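Local coordinates for glyoxalase family protein (Bacillus cereus, PDB 1SS4), which is of unknown function but belongs to the glyoxalase (vicinal oxygen chelate) superfamily, and may bind a metal and act as a methylmalonyl-CoA epimerase, at residues Ile17-Ser21 with Val139-Leu143; Ser55-Ala61 with Glu73-Thr79; Glu104-Val110 with Gly145-Glu149; Ala118-Gly122 with Cys134-Gly138. All blocks are in the same frame, centred on the assembly; numbering follows the deposited sequence.

Contact 1 (Ile17-Ser21 with Val139-Leu143); sequences IVVES and VEGIL
The carboxylate of Glu140 reaches over from the 139-143 turn and takes two consecutive backbone N-H groups of the other segment, one on each oxygen. Glu20 N gives to OE1 of Glu140 at 2.8 Å and nearly straight, 168° at the hydrogen; Ser21 N gives to Glu140 OE2 at 2.9 Å. Both donors come in on the syn side, about 20° out of the carboxylate plane, a forked grip that holds the group against rotation. Glu140 gets there on an extended chain, its CG anti to the carbonyl carbon (chi1 -69°). Packing is close on the apolar half: CD1 of Ile142 meets CG2 of Ile17 at 3.7 Å and CG1 of Val19 at 3.9 Å, crossing the valine at about a right angle. Ile17 and Ile142 also pack on Tyr96 of the second subunit, which buries this end. Toward solvent the contact thins to the exposed Glu20, whose OE2 lies 4.4 Å from OE1 of Glu140. Arg87 NH1 forms salt bridges with both of these oxygens and probably offsets their repulsion. Ser21 is the N-cap of helix 22-32, its OG bonded to Asn24 N. Glu140 thus ties the loop before strand 143-149 to the point where strand 9-18 gives way to that helix, and its negative charge, balanced by Arg87, is probably further stabilised by the helix start.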
loop_
_atom_site.group_PDB
_atom_site.type_symbol
_atom_site.label_atom_id
_atom_site.label_comp_id
_atom_site.label_asym_id
_atom_site.label_seq_id
_atom_site.Cartn_x
_atom_site.Cartn_y
_atom_site.Cartn_z
ATOM N N ILE A 17 5.221 3.510 -3.636
ATOM C CA ILE A 17 4.704 4.879 -3.667
ATOM C C ILE A 17 5.544 5.656 -4.697
ATOM O O ILE A 17 6.769 5.544 -4.704
ATOM C CB ILE A 17 4.873 5.587 -2.277
ATOM C CG1 ILE A 17 4.393 4.673 -1.140
ATOM C CG2 ILE A 17 4.085 6.922 -2.266
ATOM C CD1 ILE A 17 4.735 5.193 0.270
ATOM N N VAL A 18 4.876 6.408 -5.567
ATOM C CA VAL A 18 5.543 7.234 -6.572
ATOM C C VAL A 18 5.687 8.600 -5.906
ATOM O O VAL A 18 4.704 9.176 -5.458
ATOM C CB VAL A 18 4.687 7.347 -7.851
ATOM C CG1 VAL A 18 5.290 8.355 -8.815
ATOM C CG2 VAL A 18 4.598 5.999 -8.501
ATOM N N VAL A 19 6.917 9.099 -5.813
ATOM C CA VAL A 19 7.143 10.365 -5.149
ATOM C C VAL A 19 7.845 11.387 -6.032
ATOM O O VAL A 19 8.382 11.046 -7.095
ATOM C CB VAL A 19 7.944 10.167 -3.846
ATOM C CG1 VAL A 19 7.208 9.187 -2.940
ATOM C CG2 VAL A 19 9.347 9.648 -4.153
ATOM N N GLU A 20 7.804 12.640 -5.581
ATOM C CA GLU A 20 8.418 13.769 -6.274
ATOM C C GLU A 20 9.927 13.796 -6.008
ATOM O O GLU A 20 10.728 13.993 -6.917
ATOM C CB GLU A 20 7.777 15.063 -5.764
ATOM C CG GLU A 20 8.068 16.293 -6.585
ATOM C CD GLU A 20 7.340 17.527 -6.054
ATOM O OE1 GLU A 20 7.524 18.606 -6.667
ATOM O OE2 GLU A 20 6.590 17.429 -5.035
ATOM N N SER A 21 10.304 13.599 -4.750
ATOM C CA SER A 21 11.713 13.600 -4.338
ATOM C C SER A 21 12.072 12.300 -3.629
ATOM O O SER A 21 11.571 12.026 -2.537
ATOM C CB SER A 21 11.997 14.764 -3.380
ATOM O OG SER A 21 13.256 14.599 -2.739
ATOM N N VAL A 139 5.821 12.976 4.279
ATOM C CA VAL A 139 6.531 13.509 3.128
ATOM C C VAL A 139 5.577 13.733 1.950
ATOM O O VAL A 139 4.791 12.856 1.586
ATOM C CB VAL A 139 7.709 12.591 2.712
ATOM C CG1 VAL A 139 7.194 11.220 2.288
ATOM C CG2 VAL A 139 8.519 13.262 1.596
ATOM N N GLU A 140 5.621 14.946 1.401
ATOM C CA GLU A 140 4.777 15.317 0.278
ATOM C C GLU A 140 3.283 15.067 0.516
ATOM O O GLU A 140 2.537 14.741 -0.419
ATOM C CB GLU A 140 5.266 14.574 -0.959
ATOM C CG GLU A 140 6.633 15.066 -1.440
ATOM C CD GLU A 140 7.297 14.152 -2.460
ATOM O OE1 GLU A 140 6.577 13.476 -3.218
ATOM O OE2 GLU A 140 8.549 14.122 -2.516
ATOM N N GLY A 141 2.855 15.232 1.764
ATOM C CA GLY A 141 1.459 15.041 2.135
ATOM C C GLY A 141 0.922 13.614 2.140
ATOM O O GLY A 141 -0.270 13.400 2.382
ATOM N N ILE A 142 1.791 12.635 1.892
ATOM C CA ILE A 142 1.373 11.235 1.846
ATOM C C ILE A 142 0.802 10.741 3.180
ATOM O O ILE A 142 1.418 10.881 4.238
ATOM C CB ILE A 142 2.558 10.357 1.371
ATOM C CG1 ILE A 142 2.873 10.728 -0.088
ATOM C CG2 ILE A 142 2.220 8.851 1.483
ATOM C CD1 ILE A 142 4.193 10.202 -0.608
ATOM N N LEU A 143 -0.385 10.154 3.113
ATOM C CA LEU A 143 -1.075 9.657 4.297
ATOM C C LEU A 143 -0.475 8.381 4.891
ATOM O O LEU A 143 -0.328 7.361 4.204
ATOM C CB LEU A 143 -2.549 9.417 3.973
ATOM C CG LEU A 143 -3.477 9.161 5.165
ATOM C CD1 LEU A 143 -3.570 10.435 5.998
ATOM C CD2 LEU A 143 -4.875 8.754 4.651
#

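Contact 2 (Ser55-Ala61 with Glu73-Thr79); sequences SQCVEIA and ELSRFLT
Cys57 faces two residues at once, Leu78 and Thr79, and its carbonyl oxygen accepts from both. Leu78 N lies 2.7 Å from Cys57 O, nearly in line with the C=O bond, whereas Thr79 N comes in on a lone pair at 3.2 Å. Cys57 N answers with a bond to Thr79 O. Past this point the backbone pairs regularly: Glu59 with Arg76 and Ala61 with Leu74 are hydrogen-bonded pairs, Val58 with Phe77 and Ile60 with Ser75 non-hydrogen-bonded ones. The ladder is an antiparallel beta hairpin with a classic beta bulge, the two middle strands of the four-stranded sheet of the first half of the chain, flanked by strands 9-18 and 35-42. A salt bridge joins Glu59 and Arg76 on one face of the hairpin. NH2 of Arg76 gives to OE1 of Glu59 at 2.6 Å, in the guanidinium plane but on the anti side of the carboxylate and well out of the carboxylate plane, and the two flat groups stand 89° apart; the bend in the arginine chain at chi3 (65°) turns its end back toward the glutamate, which it meets edge-on, and NE adds a weak bond. Glu59 OE2 is taken by Arg39. Apolar contacts occupy both faces: CG2 of Val58 lies 3.4 Å from CD1 of Phe77, approaching the ring obliquely, while SG of Cys57 rests 3.4 Å from CD2 of Leu78. Gln56 OE1, bonded to Thr51, sits at the edge of the Phe77 ring.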
loop_
_atom_site.group_PDB
_atom_site.type_symbol
_atom_site.label_atom_id
_atom_site.label_comp_id
_atom_site.label_asym_id
_atom_site.label_seq_id
_atom_site.Cartn_x
_atom_site.Cartn_y
_atom_site.Cartn_z
ATOM N N SER A 55 9.009 3.828 -23.008
ATOM C CA SER A 55 10.280 4.493 -22.805
ATOM C C SER A 55 10.260 5.167 -21.439
ATOM O O SER A 55 9.737 6.274 -21.306
ATOM C CB SER A 55 10.506 5.527 -23.903
ATOM O OG SER A 55 11.857 5.952 -23.921
ATOM N N GLN A 56 10.795 4.497 -20.419
ATOM C CA GLN A 56 10.816 5.095 -19.089
ATOM C C GLN A 56 12.156 4.999 -18.401
ATOM O O GLN A 56 12.982 4.126 -18.705
ATOM C CB GLN A 56 9.726 4.500 -18.166
ATOM C CG GLN A 56 9.923 3.069 -17.716
ATOM C CD GLN A 56 8.954 2.662 -16.605
ATOM O OE1 GLN A 56 7.747 2.872 -16.708
ATOM N NE2 GLN A 56 9.487 2.069 -15.538
ATOM N N CYS A 57 12.356 5.930 -17.477
ATOM C CA CYS A 57 13.555 6.032 -16.674
ATOM C C CYS A 57 13.031 6.396 -15.298
ATOM O O CYS A 57 12.443 7.459 -15.118
ATOM C CB CYS A 57 14.456 7.156 -17.191
ATOM S SG CYS A 57 16.015 7.325 -16.279
ATOM N N VAL A 58 13.220 5.504 -14.336
ATOM C CA VAL A 58 12.749 5.753 -12.983
ATOM C C VAL A 58 13.845 5.453 -11.979
ATOM O O VAL A 58 14.679 4.580 -12.209
ATOM C CB VAL A 58 11.541 4.858 -12.660
ATOM C CG1 VAL A 58 11.046 5.139 -11.262
ATOM C CG2 VAL A 58 10.430 5.112 -13.657
ATOM N N GLU A 59 13.884 6.213 -10.891
ATOM C CA GLU A 59 14.852 5.949 -9.847
ATOM C C GLU A 59 14.044 5.257 -8.751
ATOM O O GLU A 59 12.961 5.726 -8.364
ATOM C CB GLU A 59 15.469 7.235 -9.308
ATOM C CG GLU A 59 16.662 6.970 -8.394
ATOM C CD GLU A 59 17.204 8.241 -7.763
ATOM O OE1 GLU A 59 16.630 9.320 -8.023
ATOM O OE2 GLU A 59 18.202 8.159 -7.002
ATOM N N ILE A 60 14.580 4.152 -8.253
ATOM C CA ILE A 60 13.910 3.345 -7.238
ATOM C C ILE A 60 14.710 3.203 -5.951
ATOM O O ILE A 60 15.942 3.149 -5.975
ATOM C CB ILE A 60 13.640 1.932 -7.797
ATOM C CG1 ILE A 60 12.601 2.015 -8.918
ATOM C CG2 ILE A 60 13.154 1.005 -6.702
ATOM C CD1 ILE A 60 12.455 0.723 -9.674
ATOM N N ALA A 61 13.998 3.142 -4.831
ATOM C CA ALA A 61 14.619 2.965 -3.521
ATOM C C ALA A 61 13.770 1.969 -2.748
ATOM O O ALA A 61 12.556 2.124 -2.661
ATOM C CB ALA A 61 14.689 4.285 -2.776
ATOM N N GLU A 73 8.489 0.403 -1.465
ATOM C CA GLU A 73 9.285 0.738 -2.635
ATOM C C GLU A 73 8.944 2.164 -3.021
ATOM O O GLU A 73 7.773 2.488 -3.241
ATOM C CB GLU A 73 8.953 -0.191 -3.807
ATOM C CG GLU A 73 9.837 0.031 -5.027
ATOM C CD GLU A 73 9.546 -0.953 -6.168
ATOM O OE1 GLU A 73 9.507 -2.180 -5.924
ATOM O OE2 GLU A 73 9.362 -0.506 -7.312
ATOM N N LEU A 74 9.964 3.004 -3.113
ATOM C CA LEU A 74 9.779 4.394 -3.489
ATOM C C LEU A 74 10.281 4.558 -4.921
ATOM O O LEU A 74 11.378 4.090 -5.265
ATOM C CB LEU A 74 10.553 5.298 -2.513
ATOM C CG LEU A 74 10.151 5.148 -1.041
ATOM C CD1 LEU A 74 11.133 5.893 -0.144
ATOM C CD2 LEU A 74 8.717 5.680 -0.814
ATOM N N SER A 75 9.456 5.182 -5.764
ATOM C CA SER A 75 9.793 5.410 -7.167
ATOM C C SER A 75 9.667 6.881 -7.552
ATOM O O SER A 75 8.758 7.579 -7.097
ATOM C CB SER A 75 8.870 4.600 -8.087
ATOM O OG SER A 75 9.177 3.221 -8.023
ATOM N N ARG A 76 10.587 7.330 -8.394
ATOM C CA ARG A 76 10.588 8.695 -8.916
ATOM C C ARG A 76 10.759 8.591 -10.432
ATOM O O ARG A 76 11.743 8.018 -10.915
ATOM C CB ARG A 76 11.748 9.504 -8.336
ATOM C CG ARG A 76 11.798 10.926 -8.868
ATOM C CD ARG A 76 12.936 11.704 -8.224
ATOM N NE ARG A 76 14.254 11.175 -8.580
ATOM C CZ ARG A 76 14.896 11.464 -9.710
ATOM N NH1 ARG A 76 14.344 12.279 -10.605
ATOM N NH2 ARG A 76 16.097 10.949 -9.939
ATOM N N PHE A 77 9.797 9.128 -11.176
ATOM C CA PHE A 77 9.847 9.093 -12.633
ATOM C C PHE A 77 10.717 10.218 -13.204
ATOM O O PHE A 77 10.549 11.362 -12.835
ATOM C CB PHE A 77 8.433 9.236 -13.211
ATOM C CG PHE A 77 7.656 7.940 -13.266
ATOM C CD1 PHE A 77 7.781 7.086 -14.360
ATOM C CD2 PHE A 77 6.824 7.561 -12.214
ATOM C CE1 PHE A 77 7.090 5.859 -14.401
ATOM C CE2 PHE A 77 6.136 6.350 -12.244
ATOM C CZ PHE A 77 6.267 5.492 -13.339
ATOM N N LEU A 78 11.661 9.881 -14.080
ATOM C CA LEU A 78 12.469 10.907 -14.746
ATOM C C LEU A 78 11.696 11.091 -16.060
ATOM O O LEU A 78 11.371 12.207 -16.467
ATOM C CB LEU A 78 13.885 10.407 -14.994
ATOM C CG LEU A 78 14.810 10.357 -13.771
ATOM C CD1 LEU A 78 14.353 9.292 -12.777
ATOM C CD2 LEU A 78 16.223 10.060 -14.237
ATOM N N THR A 79 11.377 9.976 -16.700
ATOM C CA THR A 79 10.570 9.978 -17.920
ATOM C C THR A 79 9.723 8.699 -17.929
ATOM O O THR A 79 10.178 7.638 -17.477
ATOM C CB THR A 79 11.433 9.998 -19.208
ATOM O OG1 THR A 79 12.334 8.889 -19.186
ATOM C CG2 THR A 79 12.223 11.301 -19.319
#

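Contact 3 (Glu104-Val110 with Gly145-Glu149); sequences EDIDEMV and GLAEE
Glu148 crosses Ile106 obliquely and sets its carboxylate at the N-terminal end of the helix. With CG anti to the backbone N (chi1 165°) and the chain extended beyond it, OE2 of Glu148 takes the N-H of Ile106 at 2.9 Å, on the anti side and 22° out of the carboxylate plane. The same oxygen lies 3.3 Å from CG2 of Ile106, while CB of Glu148 packs 3.9 Å from CB of Ile106. Asp105, the N-cap, turns its carboxylate 51° from that of Glu148; a water lies between them, 2.5 Å from OD1 of Asp105 and 2.6 Å from OE2 of Glu148. The helix start probably eases this gathering of negative charge. Deeper in, CD1 of Ile106 lies over the backbone of Leu146, 3.7 Å from Leu146 O. Leu146 in turn sends CD1 to CG of the selenomethionine Met109 at 3.8 Å, the two side chains crossing at about a right angle, and touches Val110 CG2 more loosely. Helix 106-115 packs on the sheet of the second half of the chain, its 106-110 part running roughly antiparallel to 145-149 and reaching Cys134 on strand 131-137, while Asn7 of the second subunit meets the helix start.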
loop_
_atom_site.group_PDB
_atom_site.type_symbol
_atom_site.label_atom_id
_atom_site.label_comp_id
_atom_site.label_asym_id
_atom_site.label_seq_id
_atom_site.Cartn_x
_atom_site.Cartn_y
_atom_site.Cartn_z
ATOM N N GLU A 104 6.893 2.149 18.887
ATOM C CA GLU A 104 7.039 2.021 20.326
ATOM C C GLU A 104 6.344 3.146 21.089
ATOM O O GLU A 104 5.547 2.895 21.996
ATOM C CB GLU A 104 8.515 1.983 20.686
ATOM C CG GLU A 104 8.777 1.378 22.039
ATOM C CD GLU A 104 10.250 1.244 22.312
ATOM O OE1 GLU A 104 10.909 2.290 22.524
ATOM O OE2 GLU A 104 10.748 0.095 22.301
ATOM N N ASP A 105 6.654 4.385 20.731
ATOM C CA ASP A 105 6.045 5.535 21.385
ATOM C C ASP A 105 5.505 6.498 20.346
ATOM O O ASP A 105 6.266 7.208 19.689
ATOM C CB ASP A 105 7.053 6.273 22.257
ATOM C CG ASP A 105 6.480 7.562 22.815
ATOM O OD1 ASP A 105 5.558 7.498 23.655
ATOM O OD2 ASP A 105 6.930 8.640 22.394
ATOM N N ILE A 106 4.187 6.535 20.223
ATOM C CA ILE A 106 3.548 7.380 19.231
ATOM C C ILE A 106 3.728 8.875 19.487
ATOM O O ILE A 106 3.856 9.661 18.546
ATOM C CB ILE A 106 2.047 7.004 19.106
ATOM C CG1 ILE A 106 1.415 7.730 17.920
ATOM C CG2 ILE A 106 1.320 7.305 20.413
ATOM C CD1 ILE A 106 -0.018 7.307 17.678
ATOM N N ASP A 107 3.761 9.288 20.751
ATOM C CA ASP A 107 3.947 10.710 21.021
ATOM C C ASP A 107 5.311 11.208 20.534
ATOM O O ASP A 107 5.402 12.257 19.899
ATOM C CB ASP A 107 3.767 11.013 22.516
ATOM C CG ASP A 107 2.316 10.900 22.970
ATOM O OD1 ASP A 107 1.398 11.294 22.215
ATOM O OD2 ASP A 107 2.088 10.436 24.106
ATOM N N GLU A 108 6.372 10.459 20.811
ATOM C CA GLU A 108 7.699 10.861 20.362
ATOM C C GLU A 108 7.710 10.900 18.829
ATOM O O GLU A 108 8.226 11.840 18.221
ATOM C CB GLU A 108 8.751 9.872 20.871
ATOM C CG GLU A 108 10.202 10.320 20.746
ATOM C CD GLU A 108 10.704 10.365 19.312
ATOM O OE1 GLU A 108 10.509 9.370 18.577
ATOM O OE2 GLU A 108 11.308 11.392 18.922
HETATM N N MSE A 109 7.120 9.883 18.206
HETATM C CA MSE A 109 7.084 9.815 16.744
HETATM C C MSE A 109 6.291 10.973 16.145
HETATM O O MSE A 109 6.706 11.565 15.144
HETATM C CB MSE A 109 6.483 8.482 16.284
HETATM C CG MSE A 109 6.552 8.270 14.773
HETATM SE SE MSE A 109 8.361 8.304 14.068
HETATM C CE MSE A 109 8.856 6.490 14.500
ATOM N N VAL A 110 5.151 11.298 16.748
ATOM C CA VAL A 110 4.340 12.403 16.244
ATOM C C VAL A 110 5.098 13.710 16.452
ATOM O O VAL A 110 5.166 14.553 15.556
ATOM C CB VAL A 110 2.962 12.495 16.965
ATOM C CG1 VAL A 110 2.251 13.782 16.564
ATOM C CG2 VAL A 110 2.098 11.298 16.594
ATOM N N GLY A 145 -0.463 5.992 8.750
ATOM C CA GLY A 145 -1.147 5.738 9.993
ATOM C C GLY A 145 -0.075 5.308 10.994
ATOM O O GLY A 145 0.899 4.643 10.639
ATOM N N LEU A 146 -0.241 5.715 12.242
ATOM C CA LEU A 146 0.700 5.349 13.303
ATOM C C LEU A 146 -0.090 4.813 14.473
ATOM O O LEU A 146 -1.163 5.310 14.770
ATOM C CB LEU A 146 1.496 6.560 13.768
ATOM C CG LEU A 146 2.427 7.296 12.816
ATOM C CD1 LEU A 146 3.001 8.506 13.543
ATOM C CD2 LEU A 146 3.528 6.380 12.357
ATOM N N ALA A 147 0.432 3.784 15.125
ATOM C CA ALA A 147 -0.225 3.220 16.298
ATOM C C ALA A 147 0.796 2.733 17.317
ATOM O O ALA A 147 1.906 2.345 16.961
ATOM C CB ALA A 147 -1.103 2.063 15.908
ATOM N N GLU A 148 0.391 2.760 18.579
ATOM C CA GLU A 148 1.213 2.279 19.684
ATOM C C GLU A 148 0.346 1.330 20.509
ATOM O O GLU A 148 -0.784 1.657 20.871
ATOM C CB GLU A 148 1.696 3.433 20.574
ATOM C CG GLU A 148 2.247 2.943 21.913
ATOM C CD GLU A 148 2.568 4.061 22.888
ATOM O OE1 GLU A 148 2.562 3.784 24.106
ATOM O OE2 GLU A 148 2.838 5.204 22.456
ATOM N N GLU A 149 0.885 0.149 20.788
ATOM C CA GLU A 149 0.189 -0.873 21.567
ATOM C C GLU A 149 0.285 -0.570 23.071
ATOM O O GLU A 149 1.341 -0.169 23.560
ATOM C CB GLU A 149 0.815 -2.234 21.272
ATOM C CG GLU A 149 -0.151 -3.279 20.786
ATOM C CD GLU A 149 0.374 -4.002 19.565
ATOM O OE1 GLU A 149 1.569 -4.381 19.569
ATOM O OE2 GLU A 149 -0.408 -4.192 18.606
HETATM O O HOH W 1 3.049 7.589 23.522
#

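Contact 4 (Ala118-Gly122 with Cys134-Gly138); sequences AELVG and CYIRG. With FMT (formic acid), chain F.
The guanidinium of Arg137 is met at its edge by a formic acid, probably from the crystallisation liquor, whose O1 accepts from NE of Arg137 at 2.8 Å and whose O2 accepts from NH2 at 3.2 Å. The bound molecule also leans on Val121, its O2 3.5 Å from CG1. Glu119 and Arg137 run alongside each other in the same direction, with their flat ends 63° apart: the aliphatic parts do the touching, CG of Glu119 to CB of Arg137 at 3.3 Å, and the charged atoms do not meet. A chi1 of 77° places Glu119 CG between its backbone N and carbonyl carbon, alongside the arginine stem. On the other face of the strand pair CD1 of Leu120 presses on CD1 of Ile136 at 3.4 Å, a close methyl-methyl approach, and on CB of Cys134, while CG2 of Ile136 meets CB of Ala118. Between the faces the backbones pair as an antiparallel beta hairpin of strands 119-127 and 131-137: Glu119 and Arg137 exchange two hydrogen bonds, and Val121 N gives to Tyr135 O at 2.8 Å. A water accepts from both Gly122 N and Tyr135 N, bridging the two strands just past the Val121-Tyr135 bond. Arg137 also donates from NH1 to Gly141 O and from NH2 to Ala89 O, so its head is held by backbone carbonyls as well as by the formic acid; such a fixed cation beside the hairpin is probably well placed to attract small anions.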
loop_
_atom_site.group_PDB
_atom_site.type_symbol
_atom_site.label_atom_id
_atom_site.label_comp_id
_atom_site.label_asym_id
_atom_site.label_seq_id
_atom_site.Cartn_x
_atom_site.Cartn_y
_atom_site.Cartn_z
ATOM N N ALA A 118 5.730 17.245 9.070
ATOM C CA ALA A 118 4.563 16.381 8.899
ATOM C C ALA A 118 3.400 17.008 9.660
ATOM O O ALA A 118 3.619 17.806 10.578
ATOM C CB ALA A 118 4.858 14.977 9.430
ATOM N N GLU A 119 2.171 16.664 9.284
ATOM C CA GLU A 119 1.007 17.234 9.952
ATOM C C GLU A 119 -0.009 16.202 10.433
ATOM O O GLU A 119 -0.449 15.334 9.675
ATOM C CB GLU A 119 0.290 18.231 9.031
ATOM C CG GLU A 119 -0.563 17.571 7.949
ATOM C CD GLU A 119 -1.632 18.494 7.372
ATOM O OE1 GLU A 119 -2.537 18.912 8.133
ATOM O OE2 GLU A 119 -1.567 18.797 6.160
ATOM N N LEU A 120 -0.393 16.322 11.703
ATOM C CA LEU A 120 -1.369 15.426 12.306
ATOM C C LEU A 120 -2.729 15.673 11.634
ATOM O O LEU A 120 -3.201 16.811 11.564
ATOM C CB LEU A 120 -1.432 15.705 13.808
ATOM C CG LEU A 120 -2.339 14.839 14.677
ATOM C CD1 LEU A 120 -1.936 13.368 14.547
ATOM C CD2 LEU A 120 -2.235 15.312 16.137
ATOM N N VAL A 121 -3.364 14.620 11.129
ATOM C CA VAL A 121 -4.639 14.794 10.440
ATOM C C VAL A 121 -5.780 15.071 11.389
ATOM O O VAL A 121 -6.602 15.952 11.139
ATOM C CB VAL A 121 -4.983 13.562 9.582
ATOM C CG1 VAL A 121 -6.328 13.767 8.860
ATOM C CG2 VAL A 121 -3.873 13.338 8.582
ATOM N N GLY A 122 -5.828 14.316 12.477
ATOM C CA GLY A 122 -6.874 14.492 13.465
ATOM C C GLY A 122 -6.216 14.554 14.826
ATOM O O GLY A 122 -5.332 15.366 15.050
ATOM N N CYS A 134 -3.145 7.570 15.238
ATOM C CA CYS A 134 -3.418 8.799 14.521
ATOM C C CYS A 134 -3.062 8.642 13.046
ATOM O O CYS A 134 -2.454 7.645 12.638
ATOM C CB CYS A 134 -2.592 9.948 15.098
ATOM S SG CYS A 134 -0.813 9.757 14.843
ATOM N N TYR A 135 -3.461 9.638 12.267
ATOM C CA TYR A 135 -3.155 9.705 10.841
ATOM C C TYR A 135 -2.270 10.925 10.711
ATOM O O TYR A 135 -2.520 11.958 11.331
ATOM C CB TYR A 135 -4.407 9.929 9.992
ATOM C CG TYR A 135 -5.165 8.684 9.591
ATOM C CD1 TYR A 135 -6.182 8.754 8.631
ATOM C CD2 TYR A 135 -4.891 7.452 10.172
ATOM C CE1 TYR A 135 -6.900 7.626 8.266
ATOM C CE2 TYR A 135 -5.608 6.323 9.822
ATOM C CZ TYR A 135 -6.613 6.419 8.866
ATOM O OH TYR A 135 -7.341 5.304 8.549
ATOM N N ILE A 136 -1.240 10.808 9.895
ATOM C CA ILE A 136 -0.301 11.888 9.679
ATOM C C ILE A 136 -0.081 12.049 8.198
ATOM O O ILE A 136 -0.048 11.055 7.474
ATOM C CB ILE A 136 1.071 11.540 10.302
ATOM C CG1 ILE A 136 0.938 11.444 11.818
ATOM C CG2 ILE A 136 2.123 12.562 9.885
ATOM C CD1 ILE A 136 0.657 12.765 12.469
ATOM N N ARG A 137 0.046 13.302 7.756
ATOM C CA ARG A 137 0.368 13.614 6.374
ATOM C C ARG A 137 1.888 13.784 6.457
ATOM O O ARG A 137 2.392 14.745 7.070
ATOM C CB ARG A 137 -0.282 14.931 5.934
ATOM C CG ARG A 137 -1.793 14.870 5.775
ATOM C CD ARG A 137 -2.175 14.749 4.322
ATOM N NE ARG A 137 -3.592 14.448 4.118
ATOM C CZ ARG A 137 -4.033 13.656 3.148
ATOM N NH1 ARG A 137 -3.153 13.108 2.324
ATOM N NH2 ARG A 137 -5.339 13.418 2.995
ATOM N N GLY A 138 2.621 12.840 5.872
ATOM C CA GLY A 138 4.066 12.903 5.933
ATOM C C GLY A 138 4.713 13.556 4.734
ATOM O O GLY A 138 4.223 14.565 4.225
HETATM C C FMT F . -6.555 15.879 5.438
HETATM O O1 FMT F . -5.305 16.115 5.528
HETATM O O2 FMT F . -6.816 14.632 5.507
HETATM O O HOH W 2 -4.957 11.760 13.651
#

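In the fold
Along the chain, contact 2 is complete before contact 3 opens; contact 4 falls between the segments of contact 3, and contact 1 spans contacts 2 and 4 and crosses contact 3, its second segment running almost directly into 145-149. Contact 2 lies in the first four-stranded sheet, contacts 3 and 4 in the second, and both sheets have the strand order 1-4-3-2, the paired beta-alpha-beta-beta-beta modules of the vicinal oxygen chelate fold. Centres of contacts 2 and 3 are about 31 Å apart, those of 3 and 4 about 12 Å. Contact 1, about 13 Å from both 2 and 4 between centres, joins the modules. All four touch the second subunit, so the dimer interface runs along both halves of the chain.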